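Local coordinates for protein amidohydrolase (Xanthomonas campestris pv. campestris, PDB 4DZH) that probably deaminates adenosine-type nucleosides such as 5'-methylthioadenosine, using a zinc-binding amidohydrolase barrel, at residues Ala169-Ser172 against Glu176-Ala179; Gly182-Gln187 against Ile194-Ala199; Leu336-Ala341 against Leu401-Gly406. All blocks are in the same frame, centred on the assembly; numbering follows the deposited sequence.

Interaction 1: residues Ala169-Ser172 against Glu176-Ala179; sequences AWAS and EYFA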
ATOM      1  N   ALA A 169      -7.395  29.534  16.661  1.00 33.78           N
ATOM      2  CA  ALA A 169      -6.490  30.607  16.291  1.00 33.11           C
ATOM      3  C   ALA A 169      -6.917  31.254  14.974  1.00 33.47           C
ATOM      4  O   ALA A 169      -6.676  32.449  14.731  1.00 32.03           O
ATOM      5  CB  ALA A 169      -5.084  30.056  16.169  1.00 32.79           C
ATOM      6  N   TRP A 170      -7.541  30.455  14.116  1.00 27.98           N
ATOM      7  CA  TRP A 170      -8.045  30.956  12.839  1.00 25.08           C
ATOM      8  C   TRP A 170      -9.182  31.986  12.964  1.00 22.36           C
ATOM      9  O   TRP A 170      -9.206  33.025  12.282  1.00 25.58           O
ATOM     10  CB  TRP A 170      -8.476  29.765  11.988  1.00 23.96           C
ATOM     11  CG  TRP A 170      -9.055  30.087  10.645  1.00 23.09           C
ATOM     12  CD1 TRP A 170     -10.286  29.702  10.187  1.00 25.82           C
ATOM     13  CD2 TRP A 170      -8.445  30.837   9.574  1.00 20.81           C
ATOM     14  NE1 TRP A 170     -10.479  30.162   8.910  1.00 26.36           N
ATOM     15  CE2 TRP A 170      -9.371  30.867   8.509  1.00 25.01           C
ATOM     16  CE3 TRP A 170      -7.230  31.514   9.429  1.00 20.59           C
ATOM     17  CZ2 TRP A 170      -9.107  31.509   7.297  1.00 27.37           C
ATOM     18  CZ3 TRP A 170      -6.965  32.157   8.214  1.00 24.01           C
ATOM     19  CH2 TRP A 170      -7.906  32.147   7.168  1.00 23.75           C
ATOM     20  N   ALA A 171     -10.133  31.716  13.847  1.00 25.96           N
ATOM     21  CA  ALA A 171     -11.299  32.565  13.988  1.00 26.52           C
ATOM     22  C   ALA A 171     -11.971  32.250  15.325  1.00 29.05           C
ATOM     23  O   ALA A 171     -12.079  31.086  15.736  1.00 30.31           O
ATOM     24  CB  ALA A 171     -12.280  32.304  12.871  1.00 25.20           C
ATOM     25  N   SER A 172     -12.418  33.288  16.018  1.00 28.54           N
ATOM     26  CA  SER A 172     -12.978  33.050  17.346  1.00 31.38           C
ATOM     27  C   SER A 172     -14.518  33.138  17.399  1.00 32.29           C
ATOM     28  O   SER A 172     -15.133  32.852  18.436  1.00 34.85           O
ATOM     29  CB  SER A 172     -12.302  33.965  18.375  1.00 30.65           C
ATOM     30  OG  SER A 172     -12.611  35.325  18.127  1.00 39.83           O
ATOM     31  N   GLU A 176     -16.369  35.751  12.284  1.00 23.39           N
ATOM     32  CA  GLU A 176     -14.987  35.735  11.827  1.00 22.34           C
ATOM     33  C   GLU A 176     -14.754  34.566  10.859  1.00 24.20           C
ATOM     34  O   GLU A 176     -14.097  34.764   9.852  1.00 24.24           O
ATOM     35  CB  GLU A 176     -13.981  35.729  12.976  1.00 27.05           C
ATOM     36  CG  GLU A 176     -12.534  35.987  12.557  1.00 33.91           C
ATOM     37  CD  GLU A 176     -11.599  36.091  13.741  1.00 40.04           C
ATOM     38  OE1 GLU A 176     -12.112  36.141  14.892  1.00 37.27           O
ATOM     39  OE2 GLU A 176     -10.358  36.112  13.523  1.00 41.89           O
ATOM     40  N   TYR A 177     -15.319  33.392  11.126  1.00 25.92           N
ATOM     41  CA  TYR A 177     -15.095  32.270  10.213  1.00 22.14           C
ATOM     42  C   TYR A 177     -15.656  32.619   8.839  1.00 24.80           C
ATOM     43  O   TYR A 177     -15.019  32.371   7.802  1.00 24.63           O
ATOM     44  CB  TYR A 177     -15.757  30.970  10.723  1.00 23.32           C
ATOM     45  CG  TYR A 177     -14.925  30.222  11.776  1.00 22.33           C
ATOM     46  CD1 TYR A 177     -13.803  29.468  11.418  1.00 19.26           C
ATOM     47  CD2 TYR A 177     -15.299  30.245  13.139  1.00 21.93           C
ATOM     48  CE1 TYR A 177     -13.042  28.800  12.389  1.00 20.85           C
ATOM     49  CE2 TYR A 177     -14.551  29.560  14.105  1.00 23.55           C
ATOM     50  CZ  TYR A 177     -13.437  28.837  13.729  1.00 23.33           C
ATOM     51  OH  TYR A 177     -12.678  28.148  14.672  1.00 25.83           O
ATOM     52  N   PHE A 178     -16.848  33.191   8.814  1.00 23.70           N
ATOM     53  CA  PHE A 178     -17.433  33.542   7.532  1.00 22.57           C
ATOM     54  C   PHE A 178     -16.731  34.748   6.868  1.00 25.56           C
ATOM     55  O   PHE A 178     -16.660  34.791   5.643  1.00 24.16           O
ATOM     56  CB  PHE A 178     -18.955  33.722   7.647  1.00 24.41           C
ATOM     57  CG  PHE A 178     -19.703  32.404   7.800  1.00 24.46           C
ATOM     58  CD1 PHE A 178     -19.995  31.619   6.686  1.00 24.51           C
ATOM     59  CD2 PHE A 178     -20.100  31.948   9.061  1.00 26.30           C
ATOM     60  CE1 PHE A 178     -20.676  30.408   6.820  1.00 26.37           C
ATOM     61  CE2 PHE A 178     -20.811  30.738   9.212  1.00 26.63           C
ATOM     62  CZ  PHE A 178     -21.107  29.974   8.099  1.00 26.00           C
ATOM     63  N   ALA A 179     -16.184  35.680   7.658  1.00 22.28           N
ATOM     64  CA  ALA A 179     -15.467  36.841   7.088  1.00 22.63           C
ATOM     65  C   ALA A 179     -14.208  36.316   6.391  1.00 24.60           C
ATOM     66  O   ALA A 179     -13.951  36.665   5.233  1.00 23.84           O
ATOM     67  CB  ALA A 179     -15.097  37.834   8.173  1.00 25.16           C
TER
HETATM   68  O   HOH W   1      -7.783  35.207  15.100  1.00 46.60           O
HETATM   69  O   HOH W   2     -13.018  30.260   7.483  1.00 24.69           O
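Glu176 carries its CG anti to the backbone N (chi1 -169°) at the root of an extended chain that carries the carboxylate back to Ser172; Tyr177, with CG anti to its carbonyl carbon, turns one face of its ring to the methyl of Ala171. The contact folds the loop that leaves strand 156-163 of the TIM barrel onto the first turns of helix 174-188, the helix that follows that strand. Ala171 suits the middle of this joint because a compact methyl can point straight into the face of an aromatic ring. Its CB stands 3.4 Å from the centroid of the Tyr177 ring, only 6° off the ring normal, a CH-pi contact over the centre of the face, while the CG of Glu176 passes the CB of Ala171 at 3.7 Å. Beyond the tyrosine, Trp170 meets it obliquely, the two ring planes at 60°, with Trp170 CD1 3.6 Å from Tyr177 CE1. The indole is further held by a cation-pi contact with Arg180 and by Phe142. At the polar edge, the Glu176 carboxylate ties down the loop backbone: Ser172 N donates to Glu176 OE1 over 3.1 Å in a nearly straight bond, arriving from well above the carboxylate plane, and Ser172 OG adds a weak bond to the same oxygen. The backbone N of Glu176 is itself bonded to Ser173 OG, so the glutamate is gripped at both ends. The buried phenol uses its length to reach the incoming loop, where Tyr177 OH is hydrogen-bonded to Phe166 O and Thr168 OG1. One water completes the joint in the plane of the indole, accepting from Trp170 NE1 at 2.9 Å and donating to the carbonyl O of Tyr177, also at 2.9 Å.

Interaction 2: residues Gly182-Gln187 against Ile194-Ala199; sequences GELHDQ and ISTAFA. With ZN (zinc ion), chain H.
Thr196 on the strand points at Leu184 and His185 on the helix, and its two branches divide the work. The methyl CG2 lies 3.6 Å from Leu184 CG, the two side chains sliding past each other in opposite directions, while the hydroxyl OG1 sits 3.6 Å from His185 CA and near the edge of the imidazole without bonding to it. A small branched residue fits here: it is short enough for the close approach of helix and strand, where the CA atoms of His185 and Thr196 are 5.8 Å apart, and its branches meet two neighbouring residues. Leu184 also packs on Val159 and Ala161 of strand 156-163 and on Ala147 of helix 143-152, so this side is a buried, largely apolar layer. The helix is looser where Glu183 and Gln187, both exposed, stay clear of the strand. Between the two regimes lies His185, whose CG, anti to the backbone N (chi1 167°), sends the ring outward, across the helix axis. Its ND1 donates to Asp186 OD1 over 3.1 Å, close to the imidazole plane and on the anti side of the carboxylate. That bond fixes the ring's rotation and leaves NE2 to bind a zinc ion at 2.0 Å. The carbonyl O of Leu221 and three waters complete the five ligands, consistent with a site near solvent. It is distinct from the zinc held by His79, His81, His228 and Asp316. Strand 156-163, helix 174-188 and parallel strand 194-200 thus form a beta-alpha-beta crossover, the repeating unit of the TIM barrel.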
ATOM      1  N   GLY A 182     -15.196  34.593   3.147  1.00 26.83           N
ATOM      2  CA  GLY A 182     -15.484  35.564   2.109  1.00 25.53           C
ATOM      3  C   GLY A 182     -14.225  36.203   1.567  1.00 25.84           C
ATOM      4  O   GLY A 182     -14.110  36.440   0.357  1.00 23.63           O
ATOM      5  N   GLU A 183     -13.263  36.468   2.444  1.00 22.45           N
ATOM      6  CA  GLU A 183     -12.003  37.063   1.995  1.00 25.13           C
ATOM      7  C   GLU A 183     -11.251  36.087   1.080  1.00 27.19           C
ATOM      8  O   GLU A 183     -10.662  36.486   0.075  1.00 28.09           O
ATOM      9  CB  GLU A 183     -11.121  37.459   3.180  1.00 29.09           C
ATOM     10  CG  GLU A 183     -11.650  38.670   3.977  1.00 38.03           C
ATOM     11  CD  GLU A 183     -10.927  38.880   5.311  1.00 48.51           C
ATOM     12  OE1 GLU A 183      -9.747  38.474   5.442  1.00 50.75           O
ATOM     13  OE2 GLU A 183     -11.550  39.455   6.240  1.00 55.13           O
ATOM     14  N   LEU A 184     -11.313  34.800   1.408  1.00 23.32           N
ATOM     15  CA  LEU A 184     -10.604  33.799   0.633  1.00 21.52           C
ATOM     16  C   LEU A 184     -11.199  33.733  -0.758  1.00 20.39           C
ATOM     17  O   LEU A 184     -10.477  33.723  -1.753  1.00 22.85           O
ATOM     18  CB  LEU A 184     -10.698  32.427   1.314  1.00 19.25           C
ATOM     19  CG  LEU A 184      -9.902  31.315   0.623  1.00 18.25           C
ATOM     20  CD1 LEU A 184      -8.380  31.466   0.810  1.00 20.27           C
ATOM     21  CD2 LEU A 184     -10.405  29.921   1.081  1.00 20.91           C
ATOM     22  N   HIS A 185     -12.518  33.671  -0.835  1.00 19.61           N
ATOM     23  CA  HIS A 185     -13.184  33.633  -2.129  1.00 22.16           C
ATOM     24  C   HIS A 185     -12.877  34.858  -3.006  1.00 25.58           C
ATOM     25  O   HIS A 185     -12.571  34.705  -4.188  1.00 26.44           O
ATOM     26  CB  HIS A 185     -14.701  33.465  -1.936  1.00 25.65           C
ATOM     27  CG  HIS A 185     -15.487  33.725  -3.183  1.00 31.86           C
ATOM     28  ND1 HIS A 185     -15.899  34.990  -3.550  1.00 35.44           N
ATOM     29  CD2 HIS A 185     -15.901  32.891  -4.170  1.00 33.40           C
ATOM     30  CE1 HIS A 185     -16.544  34.923  -4.703  1.00 36.37           C
ATOM     31  NE2 HIS A 185     -16.551  33.664  -5.105  1.00 35.59           N
ATOM     32  N   ASP A 186     -12.946  36.056  -2.429  1.00 27.62           N
ATOM     33  CA  ASP A 186     -12.683  37.302  -3.174  1.00 25.84           C
ATOM     34  C   ASP A 186     -11.225  37.350  -3.685  1.00 24.77           C
ATOM     35  O   ASP A 186     -10.979  37.767  -4.810  1.00 31.05           O
ATOM     36  CB  ASP A 186     -12.998  38.518  -2.293  1.00 32.37           C
ATOM     37  CG  ASP A 186     -14.487  38.594  -1.907  1.00 41.51           C
ATOM     38  OD1 ASP A 186     -15.305  37.824  -2.483  1.00 43.23           O
ATOM     39  OD2 ASP A 186     -14.855  39.426  -1.034  1.00 42.59           O
ATOM     40  N   GLN A 187     -10.264  36.908  -2.872  1.00 24.53           N
ATOM     41  CA  GLN A 187      -8.840  36.937  -3.248  1.00 27.61           C
ATOM     42  C   GLN A 187      -8.566  36.038  -4.453  1.00 26.94           C
ATOM     43  O   GLN A 187      -7.690  36.332  -5.294  1.00 29.15           O
ATOM     44  CB  GLN A 187      -7.980  36.453  -2.065  1.00 31.31           C
ATOM     45  CG  GLN A 187      -6.483  36.729  -2.197  1.00 40.25           C
ATOM     46  CD  GLN A 187      -6.171  38.223  -2.084  1.00 49.12           C
ATOM     47  OE1 GLN A 187      -7.035  39.023  -1.707  1.00 54.36           O
ATOM     48  NE2 GLN A 187      -4.938  38.600  -2.397  1.00 50.70           N
ATOM     49  N   ILE A 194      -6.128  28.062  -8.345  1.00 17.72           N
ATOM     50  CA  ILE A 194      -6.749  27.990  -7.024  1.00 17.04           C
ATOM     51  C   ILE A 194      -8.211  28.365  -7.110  1.00 20.71           C
ATOM     52  O   ILE A 194      -8.579  29.425  -7.688  1.00 20.38           O
ATOM     53  CB  ILE A 194      -6.087  28.959  -6.044  1.00 18.89           C
ATOM     54  CG1 ILE A 194      -4.548  28.767  -6.000  1.00 18.97           C
ATOM     55  CG2 ILE A 194      -6.766  28.869  -4.651  1.00 23.14           C
ATOM     56  CD1 ILE A 194      -4.113  27.394  -5.544  1.00 19.58           C
ATOM     57  N   SER A 195      -9.049  27.471  -6.592  1.00 18.00           N
ATOM     58  CA  SER A 195     -10.455  27.782  -6.359  1.00 19.60           C
ATOM     59  C   SER A 195     -10.775  27.566  -4.875  1.00 19.52           C
ATOM     60  O   SER A 195      -9.975  26.961  -4.119  1.00 17.50           O
ATOM     61  CB  SER A 195     -11.369  26.926  -7.245  1.00 22.39           C
ATOM     62  OG  SER A 195     -11.164  27.241  -8.616  1.00 24.74           O
ATOM     63  N   THR A 196     -11.948  28.043  -4.465  1.00 20.83           N
ATOM     64  CA  THR A 196     -12.270  28.023  -3.051  1.00 19.78           C
ATOM     65  C   THR A 196     -13.581  27.307  -2.772  1.00 19.71           C
ATOM     66  O   THR A 196     -14.468  27.256  -3.630  1.00 20.39           O
ATOM     67  CB  THR A 196     -12.334  29.438  -2.458  1.00 22.10           C
ATOM     68  OG1 THR A 196     -13.403  30.191  -3.062  1.00 22.14           O
ATOM     69  CG2 THR A 196     -10.986  30.170  -2.667  1.00 21.60           C
ATOM     70  N   ALA A 197     -13.687  26.753  -1.566  1.00 17.61           N
ATOM     71  CA  ALA A 197     -14.905  26.022  -1.170  1.00 18.59           C
ATOM     72  C   ALA A 197     -15.207  26.342   0.281  1.00 20.02           C
ATOM     73  O   ALA A 197     -14.333  26.825   0.998  1.00 19.85           O
ATOM     74  CB  ALA A 197     -14.662  24.500  -1.292  1.00 20.71           C
ATOM     75  N   PHE A 198     -16.454  26.123   0.706  1.00 20.60           N
ATOM     76  CA  PHE A 198     -16.743  26.109   2.121  1.00 19.82           C
ATOM     77  C   PHE A 198     -16.415  24.741   2.674  1.00 18.85           C
ATOM     78  O   PHE A 198     -16.695  23.726   2.034  1.00 20.38           O
ATOM     79  CB  PHE A 198     -18.205  26.412   2.353  1.00 18.62           C
ATOM     80  CG  PHE A 198     -18.528  27.893   2.286  1.00 23.75           C
ATOM     81  CD1 PHE A 198     -18.259  28.725   3.380  1.00 24.78           C
ATOM     82  CD2 PHE A 198     -19.065  28.457   1.129  1.00 26.64           C
ATOM     83  CE1 PHE A 198     -18.540  30.090   3.319  1.00 27.93           C
ATOM     84  CE2 PHE A 198     -19.348  29.818   1.059  1.00 28.17           C
ATOM     85  CZ  PHE A 198     -19.099  30.643   2.147  1.00 24.78           C
ATOM     86  N   ALA A 199     -15.842  24.711   3.873  1.00 17.93           N
ATOM     87  CA  ALA A 199     -15.521  23.462   4.537  1.00 17.46           C
ATOM     88  C   ALA A 199     -16.109  23.421   5.948  1.00 19.08           C
ATOM     89  O   ALA A 199     -15.365  23.464   6.943  1.00 19.09           O
ATOM     90  CB  ALA A 199     -14.001  23.245   4.579  1.00 17.39           C
TER
HETATM   91 ZN    ZN H 507     -17.564  33.154  -6.798  0.80 38.99          ZN
HETATM   92  O   HOH W   3     -16.780  31.190  -7.229  0.80 36.12           O
HETATM   93  O   HOH W   4     -16.138  33.499  -8.314  0.80 39.58           O
HETATM   94  O   HOH W   5     -19.026  34.770  -7.213  0.80 28.39           O

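Interaction 3: residues Leu336-Ala341 against Leu401-Gly406; sequences LAKAVA and LIYAAG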
ATOM      1  N   LEU A 336     -10.150  -3.291  -1.299  1.00 18.17           N
ATOM      2  CA  LEU A 336     -11.148  -3.254  -0.238  1.00 19.20           C
ATOM      3  C   LEU A 336     -12.536  -3.298  -0.863  1.00 18.71           C
ATOM      4  O   LEU A 336     -13.439  -3.898  -0.296  1.00 22.11           O
ATOM      5  CB  LEU A 336     -11.019  -1.942   0.570  1.00 17.25           C
ATOM      6  CG  LEU A 336     -12.023  -1.905   1.746  1.00 16.03           C
ATOM      7  CD1 LEU A 336     -11.693  -2.909   2.765  1.00 16.72           C
ATOM      8  CD2 LEU A 336     -11.897  -0.522   2.341  1.00 18.32           C
ATOM      9  N   ALA A 337     -12.717  -2.659  -2.012  1.00 17.70           N
ATOM     10  CA  ALA A 337     -14.070  -2.568  -2.569  1.00 21.71           C
ATOM     11  C   ALA A 337     -14.610  -3.967  -2.889  1.00 21.94           C
ATOM     12  O   ALA A 337     -15.811  -4.257  -2.686  1.00 24.56           O
ATOM     13  CB  ALA A 337     -14.094  -1.675  -3.799  1.00 20.31           C
ATOM     14  N   LYS A 338     -13.725  -4.851  -3.349  1.00 19.30           N
ATOM     15  CA  LYS A 338     -14.103  -6.213  -3.723  1.00 18.89           C
ATOM     16  C   LYS A 338     -14.524  -7.010  -2.485  1.00 20.85           C
ATOM     17  O   LYS A 338     -15.538  -7.738  -2.508  1.00 21.70           O
ATOM     18  CB  LYS A 338     -12.919  -6.884  -4.450  1.00 18.65           C
ATOM     19  CG  LYS A 338     -12.624  -6.219  -5.785  1.00 18.33           C
ATOM     20  CD  LYS A 338     -11.142  -6.446  -6.226  1.00 16.09           C
ATOM     21  CE  LYS A 338     -10.818  -5.842  -7.573  1.00 19.45           C
ATOM     22  NZ  LYS A 338     -10.902  -4.334  -7.652  1.00 23.07           N
ATOM     23  N   ALA A 339     -13.807  -6.845  -1.381  1.00 22.02           N
ATOM     24  CA  ALA A 339     -14.034  -7.658  -0.198  1.00 20.63           C
ATOM     25  C   ALA A 339     -15.322  -7.176   0.481  1.00 19.20           C
ATOM     26  O   ALA A 339     -16.165  -8.003   0.918  1.00 24.68           O
ATOM     27  CB  ALA A 339     -12.890  -7.537   0.749  1.00 26.42           C
ATOM     28  N   VAL A 340     -15.476  -5.860   0.559  1.00 19.91           N
ATOM     29  CA  VAL A 340     -16.682  -5.257   1.154  1.00 18.96           C
ATOM     30  C   VAL A 340     -17.925  -5.665   0.372  1.00 26.26           C
ATOM     31  O   VAL A 340     -18.963  -6.003   0.979  1.00 27.10           O
ATOM     32  CB  VAL A 340     -16.558  -3.726   1.270  1.00 23.12           C
ATOM     33  CG1 VAL A 340     -17.972  -3.050   1.527  1.00 22.78           C
ATOM     34  CG2 VAL A 340     -15.541  -3.390   2.366  1.00 24.76           C
ATOM     35  N   ALA A 341     -17.841  -5.625  -0.957  1.00 22.64           N
ATOM     36  CA  ALA A 341     -18.968  -5.987  -1.807  1.00 25.60           C
ATOM     37  C   ALA A 341     -19.117  -7.492  -2.031  1.00 29.32           C
ATOM     38  O   ALA A 341     -20.104  -7.926  -2.659  1.00 29.05           O
ATOM     39  CB  ALA A 341     -18.869  -5.263  -3.141  1.00 27.32           C
ATOM     40  N   LEU A 401      -0.831  -0.095 -13.087  1.00 16.48           N
ATOM     41  CA  LEU A 401      -0.826   1.189 -12.395  1.00 14.02           C
ATOM     42  C   LEU A 401      -1.538   1.090 -11.053  1.00 17.53           C
ATOM     43  O   LEU A 401      -1.148   1.761 -10.071  1.00 19.84           O
ATOM     44  CB  LEU A 401      -1.554   2.227 -13.253  1.00 12.86           C
ATOM     45  CG  LEU A 401      -0.668   2.657 -14.415  1.00 13.92           C
ATOM     46  CD1 LEU A 401      -1.526   3.516 -15.397  1.00 19.64           C
ATOM     47  CD2 LEU A 401       0.523   3.443 -13.985  1.00 18.49           C
ATOM     48  N   ILE A 402      -2.554   0.251 -10.985  1.00 13.82           N
ATOM     49  CA  ILE A 402      -3.336   0.141  -9.753  1.00 15.29           C
ATOM     50  C   ILE A 402      -2.795  -0.906  -8.775  1.00 19.56           C
ATOM     51  O   ILE A 402      -2.731  -0.646  -7.562  1.00 18.53           O
ATOM     52  CB  ILE A 402      -4.793  -0.152 -10.101  1.00 16.23           C
ATOM     53  CG1 ILE A 402      -5.416   1.034 -10.893  1.00 13.40           C
ATOM     54  CG2 ILE A 402      -5.622  -0.392  -8.838  1.00 18.82           C
ATOM     55  CD1 ILE A 402      -5.559   2.287 -10.051  1.00 15.54           C
ATOM     56  N   TYR A 403      -2.384  -2.078  -9.274  1.00 15.01           N
ATOM     57  CA  TYR A 403      -2.077  -3.176  -8.375  1.00 14.03           C
ATOM     58  C   TYR A 403      -0.602  -3.459  -8.204  1.00 13.21           C
ATOM     59  O   TYR A 403      -0.235  -4.357  -7.401  1.00 13.50           O
ATOM     60  CB  TYR A 403      -2.768  -4.452  -8.839  1.00 15.74           C
ATOM     61  CG  TYR A 403      -4.301  -4.360  -8.912  1.00 17.12           C
ATOM     62  CD1 TYR A 403      -5.062  -4.047  -7.786  1.00 17.21           C
ATOM     63  CD2 TYR A 403      -4.970  -4.566 -10.122  1.00 19.94           C
ATOM     64  CE1 TYR A 403      -6.450  -3.953  -7.844  1.00 18.09           C
ATOM     65  CE2 TYR A 403      -6.372  -4.463 -10.196  1.00 19.39           C
ATOM     66  CZ  TYR A 403      -7.097  -4.159  -9.048  1.00 20.37           C
ATOM     67  OH  TYR A 403      -8.477  -4.066  -9.082  1.00 19.56           O
ATOM     68  N   ALA A 404       0.258  -2.782  -8.935  1.00 12.28           N
ATOM     69  CA  ALA A 404       1.708  -3.070  -8.786  1.00 12.88           C
ATOM     70  C   ALA A 404       2.637  -1.842  -8.712  1.00 13.68           C
ATOM     71  O   ALA A 404       3.677  -1.886  -8.020  1.00 16.29           O
ATOM     72  CB  ALA A 404       2.203  -4.016  -9.915  1.00 17.29           C
ATOM     73  N   ALA A 405       2.329  -0.763  -9.440  1.00 14.22           N
ATOM     74  CA  ALA A 405       3.190   0.397  -9.448  1.00 17.65           C
ATOM     75  C   ALA A 405       3.243   1.033  -8.085  1.00 16.30           C
ATOM     76  O   ALA A 405       2.194   1.213  -7.420  1.00 19.81           O
ATOM     77  CB  ALA A 405       2.668   1.414 -10.462  1.00 15.84           C
ATOM     78  N   GLY A 406       4.446   1.398  -7.659  1.00 16.63           N
ATOM     79  CA  GLY A 406       4.603   2.223  -6.485  1.00 16.52           C
ATOM     80  C   GLY A 406       4.806   3.682  -6.829  1.00 17.07           C
ATOM     81  O   GLY A 406       5.217   4.026  -7.934  1.00 17.55           O
TER
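At the subunit interface of the dimer, near the C-terminal ends of helices 326-341 and 397-403, Lys338 and Tyr403 meet by their polar ends. Lys338 NZ donates to Tyr403 OH at 2.8 Å, approaching near the ring plane at its edge, the two side chains coming from opposite directions. A long lysine chain suits the distance from the helix to the hydroxyl: it is stretched as far as CE, then turns at chi4 (65°) to bring NZ onto the oxygen. NZ is also hydrogen-bonded to the carbonyls of Ala334 and Ala346, so three oxygens grip the buried ammonium. The tyrosine hydroxyl passes the link onward, hydrogen-bonding to Asp93 OD1 of the second subunit, whose nearby charge would probably favour the lysine's positive state. Tyrosine offers both this hydroxyl and a ring for a cation-pi contact with Lys293 of that subunit. No other residue pair of the two segments touches, and only 67 Å² is buried between them. The ring packs on Ala334 and Ile335 of helix 326-341 and on Ala349 of helix 349-363, while neighbouring Ile402 lies against Asn330, Ala334 and Leu353, seating helix 397-403 on both.

Overall arrangement
The three contacts come in series along the chain, and all belong to its amidohydrolase-type part. Interactions 1 and 2 are neighbours, their centres about 14 Å apart, and share helix 174-188: the first joins its start to the preceding loop, the second its later turns to strand 194-200. They touch where Phe178 CD1 meets Phe198 CE1 at 4.0 Å, so one helix is held at two successive places along its length. Interaction 3 lies across the molecule's centre from both, about 40 Å from interaction 1 and about 35 Å from interaction 2 between centres, and touches neither. The first two thus build one barrel unit and a peripheral zinc site, whereas the third serves helix packing and dimer contact.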